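Local coordinates for protein MAR1 Ribonuclease (PDB 2B34) that is a member of the isochorismatase family of hydrolases and probably acts as a ribonuclease, though its substrate is not established, at residues 48-53 against 166-171; 41-46 against 103-108; 14-19 against 95-100. All blocks are in the same frame, centred on the assembly; numbering follows the deposited sequence.

Interaction 1: 48-53 against 166-171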
loop_
_atom_site.group_PDB
_atom_site.type_symbol
_atom_site.label_atom_id
_atom_site.label_comp_id
_atom_site.label_asym_id
_atom_site.label_seq_id
_atom_site.Cartn_x
_atom_site.Cartn_y
_atom_site.Cartn_z
ATOM N N ARG A 48 -16.494 -25.588 10.530
ATOM C CA ARG A 48 -17.233 -26.772 10.987
ATOM C C ARG A 48 -16.669 -28.051 10.353
ATOM O O ARG A 48 -16.453 -29.052 11.038
ATOM C CB ARG A 48 -18.730 -26.624 10.677
ATOM C CG ARG A 48 -19.621 -27.747 11.224
ATOM C CD ARG A 48 -21.029 -27.720 10.607
ATOM N NE ARG A 48 -20.999 -27.990 9.168
ATOM C CZ ARG A 48 -21.340 -27.122 8.214
ATOM N NH1 ARG A 48 -21.779 -25.904 8.518
ATOM N NH2 ARG A 48 -21.251 -27.483 6.944
ATOM N N ILE A 49 -16.425 -27.996 9.046
ATOM C CA ILE A 49 -15.866 -29.116 8.286
ATOM C C ILE A 49 -14.489 -29.519 8.807
ATOM O O ILE A 49 -14.205 -30.708 8.983
ATOM C CB ILE A 49 -15.792 -28.788 6.760
ATOM C CG1 ILE A 49 -17.196 -28.649 6.149
ATOM C CG2 ILE A 49 -14.953 -29.820 5.993
ATOM C CD1 ILE A 49 -18.119 -29.840 6.383
ATOM N N LEU A 50 -13.650 -28.521 9.072
ATOM C CA LEU A 50 -12.260 -28.752 9.468
ATOM C C LEU A 50 -12.051 -28.817 10.980
ATOM O O LEU A 50 -10.914 -28.925 11.444
ATOM C CB LEU A 50 -11.343 -27.695 8.841
ATOM C CG LEU A 50 -11.344 -27.607 7.308
ATOM C CD1 LEU A 50 -10.615 -26.355 6.829
ATOM C CD2 LEU A 50 -10.754 -28.860 6.666
ATOM N N SER A 51 -13.148 -28.773 11.737
ATOM C CA SER A 51 -13.117 -28.833 13.209
ATOM C C SER A 51 -12.288 -27.694 13.812
ATOM O O SER A 51 -11.547 -27.892 14.779
ATOM C CB SER A 51 -12.604 -30.196 13.701
ATOM O OG SER A 51 -13.413 -31.257 13.226
ATOM N N ILE A 52 -12.411 -26.507 13.219
ATOM C CA ILE A 52 -11.743 -25.309 13.718
ATOM C C ILE A 52 -12.661 -24.607 14.718
ATOM O O ILE A 52 -13.818 -24.323 14.396
ATOM C CB ILE A 52 -11.362 -24.356 12.556
ATOM C CG1 ILE A 52 -10.249 -24.977 11.709
ATOM C CG2 ILE A 52 -10.958 -22.966 13.071
ATOM C CD1 ILE A 52 -10.076 -24.333 10.345
ATOM N N PRO A 53 -12.150 -24.331 15.935
ATOM C CA PRO A 53 -12.925 -23.648 16.968
ATOM C C PRO A 53 -13.483 -22.327 16.452
ATOM O O PRO A 53 -12.749 -21.532 15.856
ATOM C CB PRO A 53 -11.891 -23.396 18.070
ATOM C CG PRO A 53 -10.868 -24.436 17.865
ATOM C CD PRO A 53 -10.788 -24.650 16.397
ATOM N N LEU A 166 -8.575 -22.726 1.126
ATOM C CA LEU A 166 -7.603 -23.561 0.431
ATOM C C LEU A 166 -6.243 -23.559 1.117
ATOM O O LEU A 166 -5.503 -24.538 1.027
ATOM C CB LEU A 166 -7.473 -23.124 -1.030
ATOM C CG LEU A 166 -8.657 -23.473 -1.936
ATOM C CD1 LEU A 166 -8.505 -22.825 -3.290
ATOM C CD2 LEU A 166 -8.810 -24.991 -2.082
ATOM N N GLY A 167 -5.918 -22.455 1.788
ATOM C CA GLY A 167 -4.701 -22.357 2.589
ATOM C C GLY A 167 -4.729 -23.290 3.788
ATOM O O GLY A 167 -3.701 -23.846 4.174
ATOM N N LEU A 168 -5.912 -23.467 4.373
ATOM C CA LEU A 168 -6.089 -24.369 5.511
ATOM C C LEU A 168 -5.838 -25.840 5.160
ATOM O O LEU A 168 -5.309 -26.587 5.985
ATOM C CB LEU A 168 -7.479 -24.198 6.142
ATOM C CG LEU A 168 -7.720 -22.940 6.988
ATOM C CD1 LEU A 168 -9.217 -22.620 7.081
ATOM C CD2 LEU A 168 -7.095 -23.066 8.382
ATOM N N VAL A 169 -6.206 -26.251 3.944
ATOM C CA VAL A 169 -6.067 -27.663 3.542
ATOM C C VAL A 169 -4.708 -28.022 2.915
ATOM O O VAL A 169 -4.285 -29.177 2.962
ATOM C CB VAL A 169 -7.252 -28.166 2.657
ATOM C CG1 VAL A 169 -8.538 -28.236 3.473
ATOM C CG2 VAL A 169 -7.437 -27.300 1.406
ATOM N N GLY A 170 -4.046 -27.036 2.311
ATOM C CA GLY A 170 -2.672 -27.204 1.830
ATOM C C GLY A 170 -2.509 -27.923 0.503
ATOM O O GLY A 170 -1.495 -27.746 -0.175
ATOM N N GLY A 171 -3.501 -28.731 0.133
ATOM C CA GLY A 171 -3.459 -29.499 -1.108
ATOM C C GLY A 171 -4.769 -30.196 -1.436
ATOM O O GLY A 171 -5.696 -30.206 -0.628
#
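Leu50 overlaps Leu168 and Val169 with the two methyls of its fork, one for each neighbour. Its CD1 rests against Leu168 CB at 3.9 Å, and its CD2 meets Val169 CG1 at the same separation, 3.9 Å. The leucine pair is skewed, while Leu50 and Val169 run nearly square to one another, so the fork spans two successive residues at the end of helix 161-169. CG of Leu50 lies beside its own backbone N and opposite the carbonyl carbon (chi1 -59°), which carries both methyls out toward that helix.

Ile52 adds the second half of the contact. It comes at Leu168 tip to tip, and its CD1 sits 3.8 Å from Leu168 CD1 and 3.8 Å from Leu168 CD2, so that one methyl meets both ends of the leucine fork. Leu168 is therefore touched by two side chains, along its stem and CD1 by Leu50 and at both methyls by Ile52. All four residues are buried and apolar, and the contact is made wholly by van der Waals packing. His174 packs on Leu50 and Val169, and Val180 of helix 177-183 also covers Val169. The second subunit also reaches this helix end, where its Phe87 packs on Val169.

The backbone turn between Leu50 and Ile52 brings both side chains to the same helix. Ser51, with positive phi, is the C-prime residue of a Schellman motif: Ile52 N returns to Ala47 O, and Ser51 N makes a weak bond of 3.4 Å to Arg48 O. This motif ends helix 33-49, and here it leads the chain through Pro53 into strand 54-59, a helix-to-strand connection of the parallel alpha/beta sheet of this isochorismatase-family protein.

Interaction 2: 41-46 against 103-108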
loop_
_atom_site.group_PDB
_atom_site.type_symbol
_atom_site.label_atom_id
_atom_site.label_comp_id
_atom_site.label_asym_id
_atom_site.label_seq_id
_atom_site.Cartn_x
_atom_site.Cartn_y
_atom_site.Cartn_z
ATOM N N ARG A 41 -20.591 -17.063 5.822
ATOM C CA ARG A 41 -21.157 -18.423 5.912
ATOM C C ARG A 41 -20.206 -19.484 5.344
ATOM O O ARG A 41 -20.144 -20.603 5.858
ATOM C CB ARG A 41 -22.545 -18.488 5.252
ATOM C CG ARG A 41 -23.235 -19.873 5.252
ATOM C CD ARG A 41 -23.457 -20.469 6.658
ATOM N NE ARG A 41 -23.831 -21.883 6.567
ATOM C CZ ARG A 41 -25.081 -22.334 6.470
ATOM N NH1 ARG A 41 -26.104 -21.491 6.471
ATOM N NH2 ARG A 41 -25.311 -23.638 6.372
ATOM N N ARG A 42 -19.455 -19.129 4.299
ATOM C CA ARG A 42 -18.442 -20.028 3.724
ATOM C C ARG A 42 -17.350 -20.395 4.725
ATOM O O ARG A 42 -16.939 -21.560 4.803
ATOM C CB ARG A 42 -17.812 -19.423 2.464
ATOM C CG ARG A 42 -18.742 -19.376 1.279
ATOM C CD ARG A 42 -18.144 -18.590 0.125
ATOM N NE ARG A 42 -19.041 -18.573 -1.031
ATOM C CZ ARG A 42 -18.638 -18.528 -2.296
ATOM N NH1 ARG A 42 -17.344 -18.510 -2.593
ATOM N NH2 ARG A 42 -19.531 -18.516 -3.270
ATOM N N LEU A 43 -16.882 -19.400 5.480
ATOM C CA LEU A 43 -15.853 -19.617 6.491
ATOM C C LEU A 43 -16.372 -20.407 7.686
ATOM O O LEU A 43 -15.672 -21.275 8.208
ATOM C CB LEU A 43 -15.244 -18.290 6.942
ATOM C CG LEU A 43 -14.126 -17.879 5.983
ATOM C CD1 LEU A 43 -14.269 -16.445 5.568
ATOM C CD2 LEU A 43 -12.744 -18.191 6.556
ATOM N N ILE A 44 -17.596 -20.092 8.109
ATOM C CA ILE A 44 -18.279 -20.840 9.167
ATOM C C ILE A 44 -18.431 -22.322 8.793
ATOM O O ILE A 44 -18.151 -23.194 9.612
ATOM C CB ILE A 44 -19.638 -20.194 9.523
ATOM C CG1 ILE A 44 -19.417 -18.968 10.416
ATOM C CG2 ILE A 44 -20.555 -21.190 10.223
ATOM C CD1 ILE A 44 -20.593 -18.007 10.460
ATOM N N ASP A 45 -18.861 -22.589 7.556
ATOM C CA ASP A 45 -18.971 -23.952 7.032
ATOM C C ASP A 45 -17.609 -24.639 6.984
ATOM O O ASP A 45 -17.483 -25.805 7.368
ATOM C CB ASP A 45 -19.571 -23.956 5.622
ATOM C CG ASP A 45 -21.054 -23.622 5.598
ATOM O OD1 ASP A 45 -21.747 -23.748 6.632
ATOM O OD2 ASP A 45 -21.533 -23.234 4.509
ATOM N N ALA A 46 -16.598 -23.912 6.506
ATOM C CA ALA A 46 -15.233 -24.429 6.439
ATOM C C ALA A 46 -14.697 -24.778 7.819
ATOM O O ALA A 46 -14.052 -25.813 7.983
ATOM C CB ALA A 46 -14.315 -23.440 5.748
ATOM N N ASN A 103 -3.344 -18.557 15.562
ATOM C CA ASN A 103 -3.956 -17.818 14.464
ATOM C C ASN A 103 -5.455 -17.565 14.659
ATOM O O ASN A 103 -6.201 -18.461 15.068
ATOM C CB ASN A 103 -3.732 -18.569 13.151
ATOM C CG ASN A 103 -2.257 -18.792 12.846
ATOM O OD1 ASN A 103 -1.540 -17.864 12.473
ATOM N ND2 ASN A 103 -1.803 -20.030 13.002
ATOM N N VAL A 104 -5.892 -16.341 14.371
ATOM C CA VAL A 104 -7.315 -16.026 14.347
ATOM C C VAL A 104 -7.736 -15.558 12.955
ATOM O O VAL A 104 -7.156 -14.633 12.390
ATOM C CB VAL A 104 -7.731 -14.987 15.428
ATOM C CG1 VAL A 104 -9.180 -14.541 15.232
ATOM C CG2 VAL A 104 -7.556 -15.559 16.826
ATOM N N ILE A 105 -8.740 -16.233 12.413
ATOM C CA ILE A 105 -9.379 -15.839 11.170
ATOM C C ILE A 105 -10.572 -14.973 11.562
ATOM O O ILE A 105 -11.405 -15.384 12.372
ATOM C CB ILE A 105 -9.818 -17.075 10.354
ATOM C CG1 ILE A 105 -8.623 -18.021 10.144
ATOM C CG2 ILE A 105 -10.451 -16.651 9.023
ATOM C CD1 ILE A 105 -8.988 -19.426 9.685
ATOM N N LEU A 106 -10.633 -13.765 11.010
ATOM C CA LEU A 106 -11.613 -12.780 11.453
ATOM C C LEU A 106 -12.568 -12.347 10.342
ATOM O O LEU A 106 -12.139 -11.898 9.273
ATOM C CB LEU A 106 -10.899 -11.565 12.071
ATOM C CG LEU A 106 -11.662 -10.431 12.768
ATOM C CD1 LEU A 106 -12.698 -10.925 13.779
ATOM C CD2 LEU A 106 -10.668 -9.507 13.458
ATOM N N VAL A 107 -13.861 -12.514 10.608
ATOM C CA VAL A 107 -14.922 -12.000 9.743
ATOM C C VAL A 107 -15.858 -11.113 10.565
ATOM O O VAL A 107 -15.878 -11.190 11.793
ATOM C CB VAL A 107 -15.733 -13.134 9.039
ATOM C CG1 VAL A 107 -14.818 -14.026 8.211
ATOM C CG2 VAL A 107 -16.542 -13.969 10.046
ATOM N N GLY A 108 -16.629 -10.262 9.892
ATOM C CA GLY A 108 -17.624 -9.472 10.600
ATOM C C GLY A 108 -17.533 -7.984 10.387
ATOM O O GLY A 108 -16.849 -7.518 9.468
#
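This is an apolar helix-on-sheet contact near the middle of the chain, where helix 33-49 lies against strand 103-109 of the parallel sheet. Leu43 carries the helix side alone and divides its two methyls between two strand residues. Its CD1 approaches Val107 CG1 to 3.6 Å, and its CD2 approaches Ile105 CG2 to 3.7 Å. Ile105 and Val107 are two apart on the strand and so project from the same face of it, giving the leucine fork a pair of branched neighbours to straddle.

The approaches differ. Leu43 and Val107 run past each other in opposite senses, side by side, whereas Leu43 meets Ile105 at a slant. On Ile105 it is the short branch that touches: CG2 lies opposite the backbone N, while CG1 stands beside that N (chi1 -54°) and takes the longer arm elsewhere. Leu106, between them, points away and packs on helix 114-124, so the strand is covered by helices on both faces of the sheet. Val132 of the adjoining strand and Ile165 of helix 161-169 add to the walls around Leu43.

The Arg41-Asp45 pair lies clear of this interface. There Arg41 NE gives a nearly straight bond (179°) to Asp45 OD1 at 2.8 Å, in the guanidinium plane, on the syn side of the carboxylate but tilted 28° out of its plane, and Arg48 NH1 shares that oxygen. With only methyls at the buried interface, the helix is held to the strand by close packing of shapes, and the Arg41-Asp45 salt bridge takes no part in it.

Interaction 3: 14-19 against 95-100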
loop_
_atom_site.group_PDB
_atom_site.type_symbol
_atom_site.label_atom_id
_atom_site.label_comp_id
_atom_site.label_asym_id
_atom_site.label_seq_id
_atom_site.Cartn_x
_atom_site.Cartn_y
_atom_site.Cartn_z
ATOM N N ASN A 14 -4.157 -25.009 14.531
ATOM C CA ASN A 14 -3.593 -23.831 15.203
ATOM C C ASN A 14 -4.441 -22.556 15.078
ATOM O O ASN A 14 -3.985 -21.463 15.433
ATOM C CB ASN A 14 -2.148 -23.579 14.730
ATOM C CG ASN A 14 -2.068 -23.088 13.285
ATOM O OD1 ASN A 14 -3.085 -22.820 12.640
ATOM N ND2 ASN A 14 -0.842 -22.949 12.778
ATOM N N SER A 15 -5.671 -22.710 14.590
ATOM C CA SER A 15 -6.517 -21.580 14.205
ATOM C C SER A 15 -7.887 -21.545 14.883
ATOM O O SER A 15 -8.424 -22.574 15.292
ATOM C CB SER A 15 -6.711 -21.563 12.682
ATOM O OG SER A 15 -5.474 -21.393 12.006
ATOM N N ALA A 16 -8.444 -20.342 14.989
ATOM C CA ALA A 16 -9.824 -20.150 15.426
ATOM C C ALA A 16 -10.527 -19.167 14.501
ATOM O O ALA A 16 -9.903 -18.232 13.980
ATOM C CB ALA A 16 -9.880 -19.657 16.874
ATOM N N LEU A 17 -11.822 -19.388 14.290
ATOM C CA LEU A 17 -12.635 -18.451 13.528
ATOM C C LEU A 17 -13.406 -17.535 14.467
ATOM O O LEU A 17 -14.183 -17.991 15.305
ATOM C CB LEU A 17 -13.588 -19.184 12.581
ATOM C CG LEU A 17 -14.601 -18.330 11.799
ATOM C CD1 LEU A 17 -13.934 -17.379 10.782
ATOM C CD2 LEU A 17 -15.611 -19.229 11.110
ATOM N N PHE A 18 -13.176 -16.237 14.318
ATOM C CA PHE A 18 -13.902 -15.233 15.080
ATOM C C PHE A 18 -14.935 -14.556 14.175
ATOM O O PHE A 18 -14.590 -13.981 13.141
ATOM C CB PHE A 18 -12.925 -14.213 15.681
ATOM C CG PHE A 18 -12.372 -14.604 17.038
ATOM C CD1 PHE A 18 -12.041 -15.927 17.333
ATOM C CD2 PHE A 18 -12.153 -13.631 18.014
ATOM C CE1 PHE A 18 -11.524 -16.276 18.585
ATOM C CE2 PHE A 18 -11.639 -13.970 19.269
ATOM C CZ PHE A 18 -11.327 -15.295 19.553
ATOM N N VAL A 19 -16.204 -14.651 14.568
ATOM C CA VAL A 19 -17.308 -14.010 13.849
ATOM C C VAL A 19 -17.796 -12.838 14.693
ATOM O O VAL A 19 -18.445 -13.043 15.728
ATOM C CB VAL A 19 -18.488 -14.999 13.614
ATOM C CG1 VAL A 19 -19.623 -14.331 12.837
ATOM C CG2 VAL A 19 -18.014 -16.275 12.911
ATOM N N GLU A 95 -10.591 -15.908 26.317
ATOM C CA GLU A 95 -9.182 -16.082 26.684
ATOM C C GLU A 95 -8.678 -17.525 26.547
ATOM O O GLU A 95 -7.626 -17.755 25.948
ATOM C CB GLU A 95 -8.908 -15.500 28.081
ATOM C CG GLU A 95 -9.033 -13.966 28.124
ATOM C CD GLU A 95 -8.874 -13.363 29.515
ATOM O OE1 GLU A 95 -8.702 -14.119 30.500
ATOM O OE2 GLU A 95 -8.925 -12.117 29.622
ATOM N N ASP A 96 -9.439 -18.486 27.071
ATOM C CA ASP A 96 -9.071 -19.906 27.000
ATOM C C ASP A 96 -8.951 -20.433 25.565
ATOM O O ASP A 96 -8.071 -21.246 25.273
ATOM C CB ASP A 96 -10.052 -20.770 27.803
ATOM C CG ASP A 96 -9.762 -20.763 29.300
ATOM O OD1 ASP A 96 -8.712 -20.229 29.722
ATOM O OD2 ASP A 96 -10.591 -21.303 30.060
ATOM N N THR A 97 -9.838 -19.971 24.684
ATOM C CA THR A 97 -9.765 -20.285 23.251
ATOM C C THR A 97 -8.463 -19.753 22.647
ATOM O O THR A 97 -7.777 -20.463 21.908
ATOM C CB THR A 97 -10.976 -19.691 22.476
ATOM O OG1 THR A 97 -12.195 -20.210 23.017
ATOM C CG2 THR A 97 -10.909 -20.033 20.985
ATOM N N LEU A 98 -8.132 -18.506 22.984
ATOM C CA LEU A 98 -6.965 -17.818 22.429
ATOM C C LEU A 98 -5.624 -18.387 22.897
ATOM O O LEU A 98 -4.622 -18.280 22.187
ATOM C CB LEU A 98 -7.038 -16.312 22.723
ATOM C CG LEU A 98 -8.132 -15.504 22.015
ATOM C CD1 LEU A 98 -8.097 -14.048 22.453
ATOM C CD2 LEU A 98 -8.006 -15.614 20.498
ATOM N N LYS A 99 -5.609 -18.983 24.088
ATOM C CA LYS A 99 -4.406 -19.630 24.608
ATOM C C LYS A 99 -4.110 -20.962 23.915
ATOM O O LYS A 99 -3.000 -21.484 24.009
ATOM C CB LYS A 99 -4.491 -19.802 26.130
ATOM C CG LYS A 99 -4.105 -18.538 26.901
ATOM C CD LYS A 99 -4.290 -18.687 28.413
ATOM C CE LYS A 99 -5.659 -18.185 28.866
ATOM N NZ LYS A 99 -5.746 -18.041 30.353
ATOM N N LYS A 100 -5.101 -21.499 23.208
ATOM C CA LYS A 100 -4.948 -22.766 22.495
ATOM C C LYS A 100 -4.544 -22.590 21.030
ATOM O O LYS A 100 -4.146 -23.560 20.376
ATOM C CB LYS A 100 -6.241 -23.576 22.570
ATOM C CG LYS A 100 -6.427 -24.375 23.850
ATOM C CD LYS A 100 -7.627 -25.318 23.740
ATOM C CE LYS A 100 -7.437 -26.353 22.619
ATOM N NZ LYS A 100 -8.653 -27.193 22.409
#
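Ala16 is the first residue of segment 14-19 to meet segment 95-100, and it does so lightly: its CB lies 4.3 Å from Thr97 CG2, methyl to methyl. Before it, Asn14 and Ser15 turn their side chains away from helix 95-98. The amide of Asn14 is tied instead to the chain leading into the strand, its OD1 accepting from Asn11 N and its ND2 giving to Arg9 O. Leu17 points to the other face of the sheet, where it packs on Ile44 and Ala47 of helix 33-49.

This alternation belongs to a central strand of a parallel alpha/beta sheet, as in the isochorismatase fold. Strand 15-20 lies between strands 54-59 and 103-109; Ala16 and Phe18 look toward helix 95-98, whereas Leu17 and Val19 pack on helix 33-49.

Phe18 makes the main contact. With CG beside the backbone N and opposite the carbonyl carbon (chi1 -88°), its ring is carried out toward the helix, and the far end of the ring does the touching. CZ sits 3.5 Å from Leu98 CD2 and 4.0 Å from Leu98 CG, while CE1 is 4.1 Å and CE2 4.2 Å from the same CD2. One methyl is thus set close to CZ and about evenly between the two flanking carbons, and the side chains cross at about a right angle. Leu98 starts out turned aside from the strand, but its end swings nearer, and Val104 packs on both it and Phe18. Replacing Phe18 by an alanine would probably open a gap beneath Leu98 CD2, leaving that methyl without the ring it packs on and free to shift.

Ile55 and Met89 also pack on the ring. Val19, last in the segment, is turned to the opposite face of the sheet, onto Ile44.

How the interactions relate
From the N terminus the chain runs through strand 15-20, helix 33-49 and the turn into strand 54-59, then reaches the partners of all three contacts later. Interaction 3 closes its loop first, when helix 95-98 returns to the strand; interaction 2 follows at strand 103-109, and interaction 1 closes last, at the end of helix 161-169. The three loops cross pairwise, and none nests in another. Interactions 1 and 2 share helix 33-49, and Leu168 CD1 lies 4.1 Å from Ile105 CD1. Probable backbone hydrogen bonds link Leu17 to Pro53 and Phe18 to Ile105, joining interaction 3 to both. Interactions 2 and 3 tie helices to the sheet, while interaction 1 joins the end of helix 33-49 to that of helix 161-169.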